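Local coordinates for odorant-binding protein 47 (Anopheles gambiae, PDB 3PM2) that binds hydrophobic odorants such as indole, menthol and decanal and is thought to carry them through the aqueous fluid around olfactory dendrites, at residues V11-A16 with T155-C160; P90-I95 with A147-K152; D98-C103 with A139-T144. All coordinates share one frame; numbering follows the deposited sequence.

Contact 1. Residues V11-A16 with T155-C160; sequences VPKNAA and TVNDDC
Lys13 lies across the first turn of helix 158-167, its aliphatic chain passing over Asp159 and its amine ending beside the sulfur of Cys160. CG stands anti to the backbone N (chi1 -164°) and the chain runs out nearly straight as far as CE, which carries it away from the loop and over the helix start; a bend at the last torsion then turns NZ aside. Along this path Lys13 CD touches CB of Asp159 at 3.7 Å, the two side chains crossing at a slant, and Lys13 NZ comes to 3.6 Å from Cys160 SG. Asn157 arrives from the opposite direction, with its ND2 at 4.0 Å from Lys13 CE, an approach of the amide nitrogen to a methylene group.

Val11 also packs on Asp159, on a neighbouring side of the same CB. One methyl, Val11 CG1, faces the carboxylate, 3.9 Å from Asp159 OD1, while CG2 lies near CB and the carbonyl oxygen of the same residue. Val11 also touches Lys162 and Leu163 further along the helix.

The helix start is closed by its own N-cap. Asn157 CG sits between the backbone N and the carbonyl carbon (chi1 66°), a position from which OD1 folds back to accept from Cys160 N at 3.0 Å; the donor is tilted 25° from the carbonyl plane. Cys160 is in turn fixed by its disulfide to Cys18, so the loop and the helix start are also joined covalently just beyond Lys13.

Although their charges are opposite, Lys13 NZ and Asp159 OD2 stay 6.2 Å apart, and the amine has a long, weak ion pair with Glu17 instead. Any attraction between Lys13 and Asp159 is therefore probably diffuse, and the contact rests mainly on van der Waals contact of the Lys13 chain and the Val11 methyls with Asp159, Asn157 and the Cys160 sulfur.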
ATOM      1  N   VAL A  11     -17.030  -1.124  -5.412  1.00 34.00           N
ATOM      2  CA  VAL A  11     -18.038  -1.102  -4.360  1.00 33.69           C
ATOM      3  C   VAL A  11     -17.473  -0.377  -3.145  1.00 36.38           C
ATOM      4  O   VAL A  11     -16.278  -0.504  -2.869  1.00 35.09           O
ATOM      5  CB  VAL A  11     -18.704  -2.482  -4.006  1.00 38.07           C
ATOM      6  CG1 VAL A  11     -19.103  -3.278  -5.244  1.00 37.88           C
ATOM      7  CG2 VAL A  11     -17.828  -3.317  -3.079  1.00 38.19           C
ATOM      8  N   PRO A  12     -18.296   0.400  -2.410  1.00 33.27           N
ATOM      9  CA  PRO A  12     -17.772   1.095  -1.225  1.00 33.30           C
ATOM     10  C   PRO A  12     -17.551   0.186  -0.012  1.00 36.64           C
ATOM     11  O   PRO A  12     -17.087   0.680   1.015  1.00 35.24           O
ATOM     12  CB  PRO A  12     -18.830   2.172  -0.961  1.00 35.35           C
ATOM     13  CG  PRO A  12     -20.089   1.593  -1.481  1.00 39.10           C
ATOM     14  CD  PRO A  12     -19.738   0.682  -2.611  1.00 34.38           C
ATOM     15  N   LYS A  13     -17.870  -1.133  -0.131  1.00 34.70           N
ATOM     16  CA  LYS A  13     -17.698  -2.139   0.927  1.00 34.68           C
ATOM     17  C   LYS A  13     -16.289  -2.061   1.513  1.00 37.76           C
ATOM     18  O   LYS A  13     -15.296  -2.008   0.767  1.00 36.03           O
ATOM     19  CB  LYS A  13     -17.977  -3.562   0.397  1.00 37.74           C
ATOM     20  CG  LYS A  13     -18.193  -4.621   1.477  1.00 43.61           C
ATOM     21  CD  LYS A  13     -18.497  -5.964   0.847  1.00 52.37           C
ATOM     22  CE  LYS A  13     -19.244  -6.898   1.766  1.00 67.02           C
ATOM     23  NZ  LYS A  13     -18.344  -7.521   2.766  1.00 76.43           N
ATOM     24  N   ASN A  14     -16.226  -1.985   2.849  1.00 34.03           N
ATOM     25  CA  ASN A  14     -14.996  -1.927   3.639  1.00 33.58           C
ATOM     26  C   ASN A  14     -14.278  -3.272   3.465  1.00 33.11           C
ATOM     27  O   ASN A  14     -14.908  -4.315   3.615  1.00 32.33           O
ATOM     28  CB  ASN A  14     -15.364  -1.659   5.098  1.00 38.11           C
ATOM     29  CG  ASN A  14     -14.242  -1.693   6.100  1.00 69.42           C
ATOM     30  OD1 ASN A  14     -13.087  -1.352   5.816  1.00 63.56           O
ATOM     31  ND2 ASN A  14     -14.583  -2.067   7.330  1.00 66.00           N
ATOM     32  N   ALA A  15     -12.988  -3.247   3.071  1.00 27.37           N
ATOM     33  CA  ALA A  15     -12.219  -4.465   2.801  1.00 25.66           C
ATOM     34  C   ALA A  15     -12.163  -5.433   3.988  1.00 27.80           C
ATOM     35  O   ALA A  15     -12.139  -6.645   3.767  1.00 26.21           O
ATOM     36  CB  ALA A  15     -10.824  -4.118   2.336  1.00 26.14           C
ATOM     37  N   ALA A  16     -12.168  -4.901   5.234  1.00 24.51           N
ATOM     38  CA  ALA A  16     -12.171  -5.675   6.482  1.00 25.21           C
ATOM     39  C   ALA A  16     -13.363  -6.635   6.536  1.00 29.03           C
ATOM     40  O   ALA A  16     -13.277  -7.681   7.171  1.00 28.98           O
ATOM     41  CB  ALA A  16     -12.201  -4.738   7.675  1.00 26.49           C
ATOM     42  N   THR A 155     -14.661 -13.617   2.942  1.00 19.79           N
ATOM     43  CA  THR A 155     -16.116 -13.592   2.725  1.00 19.53           C
ATOM     44  C   THR A 155     -16.357 -13.855   1.227  1.00 24.11           C
ATOM     45  O   THR A 155     -15.970 -13.038   0.395  1.00 23.52           O
ATOM     46  CB  THR A 155     -16.691 -12.245   3.205  1.00 25.77           C
ATOM     47  OG1 THR A 155     -16.331 -12.025   4.572  1.00 27.36           O
ATOM     48  CG2 THR A 155     -18.195 -12.157   3.054  1.00 24.56           C
ATOM     49  N   VAL A 156     -16.947 -15.013   0.898  1.00 21.53           N
ATOM     50  CA  VAL A 156     -17.188 -15.419  -0.484  1.00 20.87           C
ATOM     51  C   VAL A 156     -18.531 -14.897  -0.975  1.00 24.91           C
ATOM     52  O   VAL A 156     -19.551 -15.570  -0.858  1.00 25.23           O
ATOM     53  CB  VAL A 156     -16.974 -16.945  -0.694  1.00 24.93           C
ATOM     54  CG1 VAL A 156     -17.167 -17.353  -2.156  1.00 25.02           C
ATOM     55  CG2 VAL A 156     -15.594 -17.378  -0.192  1.00 23.79           C
ATOM     56  N   ASN A 157     -18.532 -13.649  -1.498  1.00 22.34           N
ATOM     57  CA  ASN A 157     -19.726 -13.030  -2.079  1.00 23.16           C
ATOM     58  C   ASN A 157     -19.325 -12.171  -3.280  1.00 29.15           C
ATOM     59  O   ASN A 157     -18.133 -11.961  -3.504  1.00 24.65           O
ATOM     60  CB  ASN A 157     -20.574 -12.261  -1.035  1.00 26.01           C
ATOM     61  CG  ASN A 157     -19.961 -11.040  -0.403  1.00 40.02           C
ATOM     62  OD1 ASN A 157     -18.902 -10.581  -0.781  1.00 33.58           O
ATOM     63  ND2 ASN A 157     -20.667 -10.433   0.531  1.00 33.14           N
ATOM     64  N   ASP A 158     -20.309 -11.718  -4.067  1.00 28.66           N
ATOM     65  CA  ASP A 158     -20.100 -10.897  -5.262  1.00 30.07           C
ATOM     66  C   ASP A 158     -19.314  -9.636  -5.017  1.00 31.83           C
ATOM     67  O   ASP A 158     -18.450  -9.294  -5.836  1.00 31.92           O
ATOM     68  CB  ASP A 158     -21.455 -10.541  -5.922  1.00 33.08           C
ATOM     69  CG  ASP A 158     -22.124 -11.696  -6.641  1.00 44.26           C
ATOM     70  OD1 ASP A 158     -21.475 -12.753  -6.800  1.00 44.16           O
ATOM     71  OD2 ASP A 158     -23.299 -11.540  -7.057  1.00 48.45           O
ATOM     72  N   ASP A 159     -19.621  -8.919  -3.923  1.00 26.69           N
ATOM     73  CA  ASP A 159     -18.944  -7.664  -3.616  1.00 27.12           C
ATOM     74  C   ASP A 159     -17.473  -7.856  -3.278  1.00 27.55           C
ATOM     75  O   ASP A 159     -16.631  -7.051  -3.698  1.00 24.88           O
ATOM     76  CB  ASP A 159     -19.677  -6.922  -2.509  1.00 30.14           C
ATOM     77  CG  ASP A 159     -20.931  -6.210  -2.971  1.00 38.23           C
ATOM     78  OD1 ASP A 159     -21.307  -6.363  -4.163  1.00 40.50           O
ATOM     79  OD2 ASP A 159     -21.543  -5.520  -2.149  1.00 45.67           O
ATOM     80  N   CYS A 160     -17.164  -8.936  -2.547  1.00 23.05           N
ATOM     81  CA  CYS A 160     -15.776  -9.246  -2.217  1.00 23.18           C
ATOM     82  C   CYS A 160     -15.042  -9.802  -3.422  1.00 22.49           C
ATOM     83  O   CYS A 160     -13.844  -9.612  -3.504  1.00 21.86           O
ATOM     84  CB  CYS A 160     -15.689 -10.169  -1.004  1.00 24.61           C
ATOM     85  SG  CYS A 160     -16.205  -9.377   0.545  1.00 29.82           S
TER

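Contact 2. Residues P90-I95 with A147-K152; sequences PEWNKI and AECPAK
Glu91 and Lys152 supply the polar part of the contact, a salt bridge in which Lys152 NZ donates to Glu91 OE2 at 2.9 Å. The two side chains come from opposite directions, and the amine meets the oxygen from above the carboxylate plane, 36° out of it. Lys152 is extended beyond CG, whereas Glu91 is bent at its second torsion (chi2 82°), turning its carboxylate toward the amine. A water bridges the pair as well: it donates to Glu91 OE1 at 2.7 Å and accepts from Lys152 NZ, so the amine is bound to the carboxylate both directly and through solvent.

Much of the apolar contact involves Pro150. Its CD lies 4.0 Å above the Trp92 ring plane, offset toward the rim, and its CG meets Glu91 CB. Ile95 CD1 packs near the same proline. Separately, Ile95 CG2 presses on Glu148 CB at 3.5 Å.

Sulfur-aromatic contact is made by Cys149, whose SG is 4.1 Å from Trp92 CZ2 and approaches the six-membered ring obliquely. Trp92 CH2 also reaches Cys149 CA at 3.8 Å.

Trp92 further touches Cys19, the disulfide partner of Cys149, together with Pro22 and Thr85. The arrangement is that of a helix start packed against a disulfide-anchored loop, in keeping with the disulfide-rich, mainly helical build of this C-plus odorant-binding protein.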
ATOM      1  N   PRO A  90      -3.112 -18.423  12.867  1.00 25.34           N
ATOM      2  CA  PRO A  90      -1.661 -18.699  12.766  1.00 24.84           C
ATOM      3  C   PRO A  90      -1.088 -18.694  11.363  1.00 26.67           C
ATOM      4  O   PRO A  90       0.126 -18.536  11.204  1.00 26.76           O
ATOM      5  CB  PRO A  90      -1.493 -20.051  13.463  1.00 26.65           C
ATOM      6  CG  PRO A  90      -2.846 -20.675  13.436  1.00 31.81           C
ATOM      7  CD  PRO A  90      -3.827 -19.542  13.517  1.00 27.42           C
ATOM      8  N   GLU A  91      -1.949 -18.832  10.350  1.00 22.42           N
ATOM      9  CA  GLU A  91      -1.554 -18.770   8.935  1.00 21.91           C
ATOM     10  C   GLU A  91      -0.885 -17.432   8.583  1.00 25.08           C
ATOM     11  O   GLU A  91      -0.028 -17.385   7.703  1.00 23.81           O
ATOM     12  CB  GLU A  91      -2.770 -18.938   8.024  1.00 23.54           C
ATOM     13  CG  GLU A  91      -3.377 -20.334   8.050  1.00 30.30           C
ATOM     14  CD  GLU A  91      -4.331 -20.662   9.182  1.00 43.50           C
ATOM     15  OE1 GLU A  91      -4.455 -19.862  10.135  1.00 27.56           O
ATOM     16  OE2 GLU A  91      -4.913 -21.765   9.143  1.00 37.66           O
ATOM     17  N   TRP A  92      -1.286 -16.355   9.265  1.00 21.58           N
ATOM     18  CA  TRP A  92      -0.771 -15.011   8.997  1.00 20.03           C
ATOM     19  C   TRP A  92       0.713 -14.763   9.232  1.00 23.47           C
ATOM     20  O   TRP A  92       1.276 -13.912   8.546  1.00 21.79           O
ATOM     21  CB  TRP A  92      -1.640 -13.950   9.650  1.00 17.94           C
ATOM     22  CG  TRP A  92      -2.994 -13.806   9.004  1.00 17.70           C
ATOM     23  CD1 TRP A  92      -4.198 -14.131   9.558  1.00 20.52           C
ATOM     24  CD2 TRP A  92      -3.286 -13.268   7.697  1.00 16.90           C
ATOM     25  NE1 TRP A  92      -5.223 -13.824   8.686  1.00 20.32           N
ATOM     26  CE2 TRP A  92      -4.690 -13.331   7.522  1.00 21.31           C
ATOM     27  CE3 TRP A  92      -2.490 -12.822   6.624  1.00 17.86           C
ATOM     28  CZ2 TRP A  92      -5.323 -12.888   6.357  1.00 20.38           C
ATOM     29  CZ3 TRP A  92      -3.124 -12.368   5.463  1.00 19.40           C
ATOM     30  CH2 TRP A  92      -4.521 -12.419   5.332  1.00 19.80           C
ATOM     31  N   ASN A  93       1.365 -15.524  10.134  1.00 20.50           N
ATOM     32  CA  ASN A  93       2.801 -15.360  10.398  1.00 20.65           C
ATOM     33  C   ASN A  93       3.625 -15.530   9.119  1.00 25.56           C
ATOM     34  O   ASN A  93       4.314 -14.584   8.715  1.00 23.66           O
ATOM     35  CB  ASN A  93       3.287 -16.320  11.493  1.00 20.99           C
ATOM     36  CG  ASN A  93       4.728 -16.100  11.853  1.00 35.23           C
ATOM     37  OD1 ASN A  93       5.629 -16.785  11.359  1.00 37.24           O
ATOM     38  ND2 ASN A  93       4.973 -15.102  12.676  1.00 24.80           N
ATOM     39  N   LYS A  94       3.515 -16.720   8.475  1.00 23.22           N
ATOM     40  CA  LYS A  94       4.227 -17.051   7.239  1.00 23.85           C
ATOM     41  C   LYS A  94       3.775 -16.207   6.065  1.00 24.96           C
ATOM     42  O   LYS A  94       4.618 -15.802   5.271  1.00 24.82           O
ATOM     43  CB  LYS A  94       4.098 -18.544   6.879  1.00 29.18           C
ATOM     44  CG  LYS A  94       5.251 -19.067   6.019  1.00 46.85           C
ATOM     45  CD  LYS A  94       6.490 -19.386   6.867  1.00 62.36           C
ATOM     46  CE  LYS A  94       7.719 -18.674   6.357  1.00 72.87           C
ATOM     47  NZ  LYS A  94       8.752 -18.532   7.418  1.00 82.15           N
ATOM     48  N   ILE A  95       2.457 -15.969   5.928  1.00 19.85           N
ATOM     49  CA  ILE A  95       1.922 -15.162   4.834  1.00 18.42           C
ATOM     50  C   ILE A  95       2.551 -13.768   4.901  1.00 21.18           C
ATOM     51  O   ILE A  95       3.045 -13.284   3.893  1.00 20.17           O
ATOM     52  CB  ILE A  95       0.377 -15.094   4.874  1.00 20.65           C
ATOM     53  CG1 ILE A  95      -0.255 -16.492   4.619  1.00 19.22           C
ATOM     54  CG2 ILE A  95      -0.126 -14.062   3.870  1.00 18.94           C
ATOM     55  CD1 ILE A  95      -1.834 -16.511   4.733  1.00 17.19           C
ATOM     56  N   ALA A 147      -4.848 -10.802  -1.068  1.00 17.65           N
ATOM     57  CA  ALA A 147      -4.858 -11.905  -2.051  1.00 16.97           C
ATOM     58  C   ALA A 147      -4.505 -13.269  -1.438  1.00 20.80           C
ATOM     59  O   ALA A 147      -4.979 -14.306  -1.906  1.00 21.11           O
ATOM     60  CB  ALA A 147      -3.885 -11.588  -3.183  1.00 17.28           C
ATOM     61  N   GLU A 148      -3.686 -13.270  -0.383  1.00 16.93           N
ATOM     62  CA  GLU A 148      -3.241 -14.496   0.281  1.00 16.00           C
ATOM     63  C   GLU A 148      -4.207 -14.977   1.366  1.00 20.24           C
ATOM     64  O   GLU A 148      -4.006 -16.042   1.958  1.00 21.20           O
ATOM     65  CB  GLU A 148      -1.840 -14.306   0.876  1.00 18.00           C
ATOM     66  CG  GLU A 148      -0.730 -14.146  -0.145  1.00 24.52           C
ATOM     67  CD  GLU A 148      -0.420 -15.354  -0.994  1.00 34.55           C
ATOM     68  OE1 GLU A 148      -0.959 -16.448  -0.721  1.00 34.47           O
ATOM     69  OE2 GLU A 148       0.360 -15.195  -1.955  1.00 40.79           O
ATOM     70  N   CYS A 149      -5.238 -14.194   1.640  1.00 17.23           N
ATOM     71  CA  CYS A 149      -6.231 -14.554   2.653  1.00 18.80           C
ATOM     72  C   CYS A 149      -6.760 -15.998   2.471  1.00 20.23           C
ATOM     73  O   CYS A 149      -7.252 -16.312   1.389  1.00 18.28           O
ATOM     74  CB  CYS A 149      -7.376 -13.550   2.671  1.00 20.66           C
ATOM     75  SG  CYS A 149      -8.532 -13.789   4.054  1.00 25.66           S
ATOM     76  N   PRO A 150      -6.625 -16.890   3.480  1.00 18.70           N
ATOM     77  CA  PRO A 150      -7.200 -18.255   3.348  1.00 17.86           C
ATOM     78  C   PRO A 150      -8.702 -18.181   3.058  1.00 19.34           C
ATOM     79  O   PRO A 150      -9.382 -17.341   3.639  1.00 18.30           O
ATOM     80  CB  PRO A 150      -6.974 -18.873   4.736  1.00 19.84           C
ATOM     81  CG  PRO A 150      -5.821 -18.078   5.326  1.00 24.76           C
ATOM     82  CD  PRO A 150      -6.035 -16.684   4.821  1.00 20.29           C
ATOM     83  N   ALA A 151      -9.229 -19.059   2.180  1.00 18.88           N
ATOM     84  CA  ALA A 151     -10.658 -19.058   1.806  1.00 20.01           C
ATOM     85  C   ALA A 151     -11.554 -19.141   3.062  1.00 22.57           C
ATOM     86  O   ALA A 151     -12.585 -18.488   3.106  1.00 21.09           O
ATOM     87  CB  ALA A 151     -10.965 -20.224   0.885  1.00 21.07           C
ATOM     88  N   LYS A 152     -11.097 -19.846   4.105  1.00 18.67           N
ATOM     89  CA  LYS A 152     -11.856 -20.006   5.359  1.00 17.94           C
ATOM     90  C   LYS A 152     -12.032 -18.665   6.110  1.00 21.42           C
ATOM     91  O   LYS A 152     -12.902 -18.574   6.974  1.00 20.26           O
ATOM     92  CB  LYS A 152     -11.260 -21.109   6.264  1.00 18.67           C
ATOM     93  CG  LYS A 152      -9.877 -20.814   6.844  1.00 23.04           C
ATOM     94  CD  LYS A 152      -9.437 -21.874   7.840  1.00 22.43           C
ATOM     95  CE  LYS A 152      -8.188 -21.444   8.580  1.00 23.58           C
ATOM     96  NZ  LYS A 152      -7.694 -22.489   9.517  1.00 26.41           N
TER
HETATM   97  O   HOH W   1      -6.528 -20.943  11.530  1.00 34.11           O

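Contact 3. Residues D98-C103 with A139-T144; sequences DAIDGC and ACMGMT
Different first torsions bring Cys103 and Cys140 together: SG of Cys103 is anti to its carbonyl carbon, SG of Cys140 anti to its backbone N (chi1 177°). Cys103 SG and Cys140 SG are 2.1 Å apart in a disulfide, with a torsion of -82° about the S-S bond.

Met141 is bent at both chi2 and chi3, which curls its end toward the opposing helix. Met141 SD rests 3.6 Å from Ile100 N, and Met141 CE touches both Ile100 CG1 at 3.7 Å and Ala99 CB at 3.8 Å. The small Ala99 also receives Thr144, whose CG2 meets Ala99 CB at 3.8 Å.

Thr144 OG1 turns back to donate to Cys140 O at 2.8 Å. That carbonyl takes Thr144 N as well, the two donors reaching it from opposite faces of its plane. A water donates to Ala99 O and, weakly, to Thr144 OG1, linking the helices beside the disulfide.

Helices 92-109 and 133-147 run roughly antiparallel here, their local axes 9.3 Å apart at an angle of 140°. Helix 74-85 adjoins the pair, with Leu77 and Thr78 against Ile100 and Tyr81 against Met141.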
ATOM      1  N   ASP A  98       6.417 -13.878   4.115  1.00 20.24           N
ATOM      2  CA  ASP A  98       6.563 -14.069   2.675  1.00 20.06           C
ATOM      3  C   ASP A  98       6.214 -12.778   1.916  1.00 21.89           C
ATOM      4  O   ASP A  98       6.929 -12.418   0.978  1.00 20.21           O
ATOM      5  CB  ASP A  98       5.686 -15.235   2.166  1.00 22.52           C
ATOM      6  CG  ASP A  98       6.140 -16.651   2.553  1.00 38.03           C
ATOM      7  OD1 ASP A  98       7.155 -16.781   3.288  1.00 40.17           O
ATOM      8  OD2 ASP A  98       5.470 -17.628   2.127  1.00 42.51           O
ATOM      9  N   ALA A  99       5.131 -12.083   2.335  1.00 16.98           N
ATOM     10  CA  ALA A  99       4.688 -10.834   1.699  1.00 16.31           C
ATOM     11  C   ALA A  99       5.780  -9.751   1.801  1.00 19.51           C
ATOM     12  O   ALA A  99       6.092  -9.127   0.795  1.00 18.63           O
ATOM     13  CB  ALA A  99       3.406 -10.350   2.349  1.00 16.77           C
ATOM     14  N   ILE A 100       6.412  -9.607   2.980  1.00 18.01           N
ATOM     15  CA  ILE A 100       7.493  -8.635   3.204  1.00 17.19           C
ATOM     16  C   ILE A 100       8.694  -8.953   2.308  1.00 20.92           C
ATOM     17  O   ILE A 100       9.226  -8.054   1.653  1.00 19.56           O
ATOM     18  CB  ILE A 100       7.874  -8.531   4.705  1.00 19.12           C
ATOM     19  CG1 ILE A 100       6.711  -7.991   5.556  1.00 18.24           C
ATOM     20  CG2 ILE A 100       9.142  -7.658   4.889  1.00 19.14           C
ATOM     21  CD1 ILE A 100       6.877  -8.211   7.065  1.00 19.23           C
ATOM     22  N   ASP A 101       9.083 -10.228   2.246  1.00 18.02           N
ATOM     23  CA  ASP A 101      10.211 -10.657   1.418  1.00 18.36           C
ATOM     24  C   ASP A 101       9.954 -10.330  -0.061  1.00 19.86           C
ATOM     25  O   ASP A 101      10.817  -9.758  -0.720  1.00 17.44           O
ATOM     26  CB  ASP A 101      10.491 -12.151   1.614  1.00 20.79           C
ATOM     27  CG  ASP A 101      11.889 -12.536   1.205  1.00 35.14           C
ATOM     28  OD1 ASP A 101      12.860 -11.919   1.736  1.00 36.78           O
ATOM     29  OD2 ASP A 101      12.027 -13.436   0.348  1.00 38.06           O
ATOM     30  N   GLY A 102       8.770 -10.673  -0.547  1.00 15.57           N
ATOM     31  CA  GLY A 102       8.399 -10.443  -1.942  1.00 15.96           C
ATOM     32  C   GLY A 102       8.318  -8.979  -2.321  1.00 18.77           C
ATOM     33  O   GLY A 102       8.692  -8.616  -3.441  1.00 16.88           O
ATOM     34  N   CYS A 103       7.827  -8.135  -1.397  1.00 17.54           N
ATOM     35  CA  CYS A 103       7.681  -6.690  -1.639  1.00 17.94           C
ATOM     36  C   CYS A 103       9.007  -5.968  -1.661  1.00 18.62           C
ATOM     37  O   CYS A 103       9.226  -5.140  -2.546  1.00 16.44           O
ATOM     38  CB  CYS A 103       6.683  -6.058  -0.669  1.00 19.37           C
ATOM     39  SG  CYS A 103       4.989  -6.672  -0.897  1.00 23.88           S
ATOM     40  N   ALA A 139       1.790  -0.394  -0.849  1.00 13.89           N
ATOM     41  CA  ALA A 139       0.837  -0.832  -1.868  1.00 14.26           C
ATOM     42  C   ALA A 139       0.926  -2.338  -2.050  1.00 17.80           C
ATOM     43  O   ALA A 139      -0.097  -3.021  -2.016  1.00 16.03           O
ATOM     44  CB  ALA A 139       1.114  -0.138  -3.202  1.00 15.41           C
ATOM     45  N   CYS A 140       2.150  -2.853  -2.214  1.00 13.75           N
ATOM     46  CA  CYS A 140       2.440  -4.266  -2.392  1.00 14.79           C
ATOM     47  C   CYS A 140       1.994  -5.064  -1.155  1.00 16.52           C
ATOM     48  O   CYS A 140       1.374  -6.122  -1.300  1.00 15.04           O
ATOM     49  CB  CYS A 140       3.924  -4.455  -2.678  1.00 17.48           C
ATOM     50  SG  CYS A 140       4.432  -6.176  -2.822  1.00 22.52           S
ATOM     51  N   MET A 141       2.288  -4.564   0.049  1.00 13.69           N
ATOM     52  CA  MET A 141       1.889  -5.275   1.267  1.00 11.85           C
ATOM     53  C   MET A 141       0.385  -5.477   1.345  1.00 16.39           C
ATOM     54  O   MET A 141      -0.089  -6.599   1.554  1.00 16.09           O
ATOM     55  CB  MET A 141       2.426  -4.605   2.530  1.00 13.60           C
ATOM     56  CG  MET A 141       3.888  -4.917   2.818  1.00 15.62           C
ATOM     57  SD  MET A 141       4.336  -6.673   2.919  1.00 19.57           S
ATOM     58  CE  MET A 141       3.325  -7.181   4.359  1.00 14.73           C
ATOM     59  N   GLY A 142      -0.360  -4.397   1.192  1.00 14.42           N
ATOM     60  CA  GLY A 142      -1.807  -4.472   1.263  1.00 13.39           C
ATOM     61  C   GLY A 142      -2.415  -5.404   0.233  1.00 16.93           C
ATOM     62  O   GLY A 142      -3.289  -6.217   0.571  1.00 16.07           O
ATOM     63  N   MET A 143      -1.963  -5.297  -1.029  1.00 12.87           N
ATOM     64  CA  MET A 143      -2.529  -6.139  -2.101  1.00 12.14           C
ATOM     65  C   MET A 143      -2.194  -7.606  -1.883  1.00 15.27           C
ATOM     66  O   MET A 143      -3.064  -8.452  -2.063  1.00 13.90           O
ATOM     67  CB  MET A 143      -2.035  -5.679  -3.489  1.00 13.98           C
ATOM     68  CG  MET A 143      -2.539  -4.280  -3.839  1.00 17.36           C
ATOM     69  SD  MET A 143      -1.948  -3.697  -5.472  1.00 21.79           S
ATOM     70  CE  MET A 143      -0.314  -3.541  -5.209  1.00 19.97           C
ATOM     71  N   THR A 144      -0.940  -7.893  -1.508  1.00 12.21           N
ATOM     72  CA  THR A 144      -0.489  -9.278  -1.289  1.00 12.78           C
ATOM     73  C   THR A 144      -1.212  -9.921  -0.097  1.00 16.49           C
ATOM     74  O   THR A 144      -1.650 -11.071  -0.218  1.00 16.08           O
ATOM     75  CB  THR A 144       1.040  -9.339  -1.118  1.00 15.01           C
ATOM     76  OG1 THR A 144       1.673  -8.727  -2.260  1.00 16.32           O
ATOM     77  CG2 THR A 144       1.544 -10.776  -0.917  1.00 18.53           C
TER
HETATM   78  O   HOH W   2       4.851 -10.040  -1.656  1.00 40.08           O

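From the N terminus, the loop at 11-16 comes first and waits until 155-160 for its partner, so contact 1 closes the longest loop and ties the region before helix 27-44 to the start of helix 158-167. Within that span, contact 2 joins the beginning of helix 92-109 to the loop after helix 133-147. Contact 3 lies further in, linking the middle of helix 92-109 to the middle of helix 133-147; the three closures are thus concentric and none cross. Contacts 2 and 3, with centres about 13 Å apart, hold helix 92-109 at successive points, whereas contact 1 lies about 17 Å from contact 2 and about 21 Å from contact 3, centre to centre.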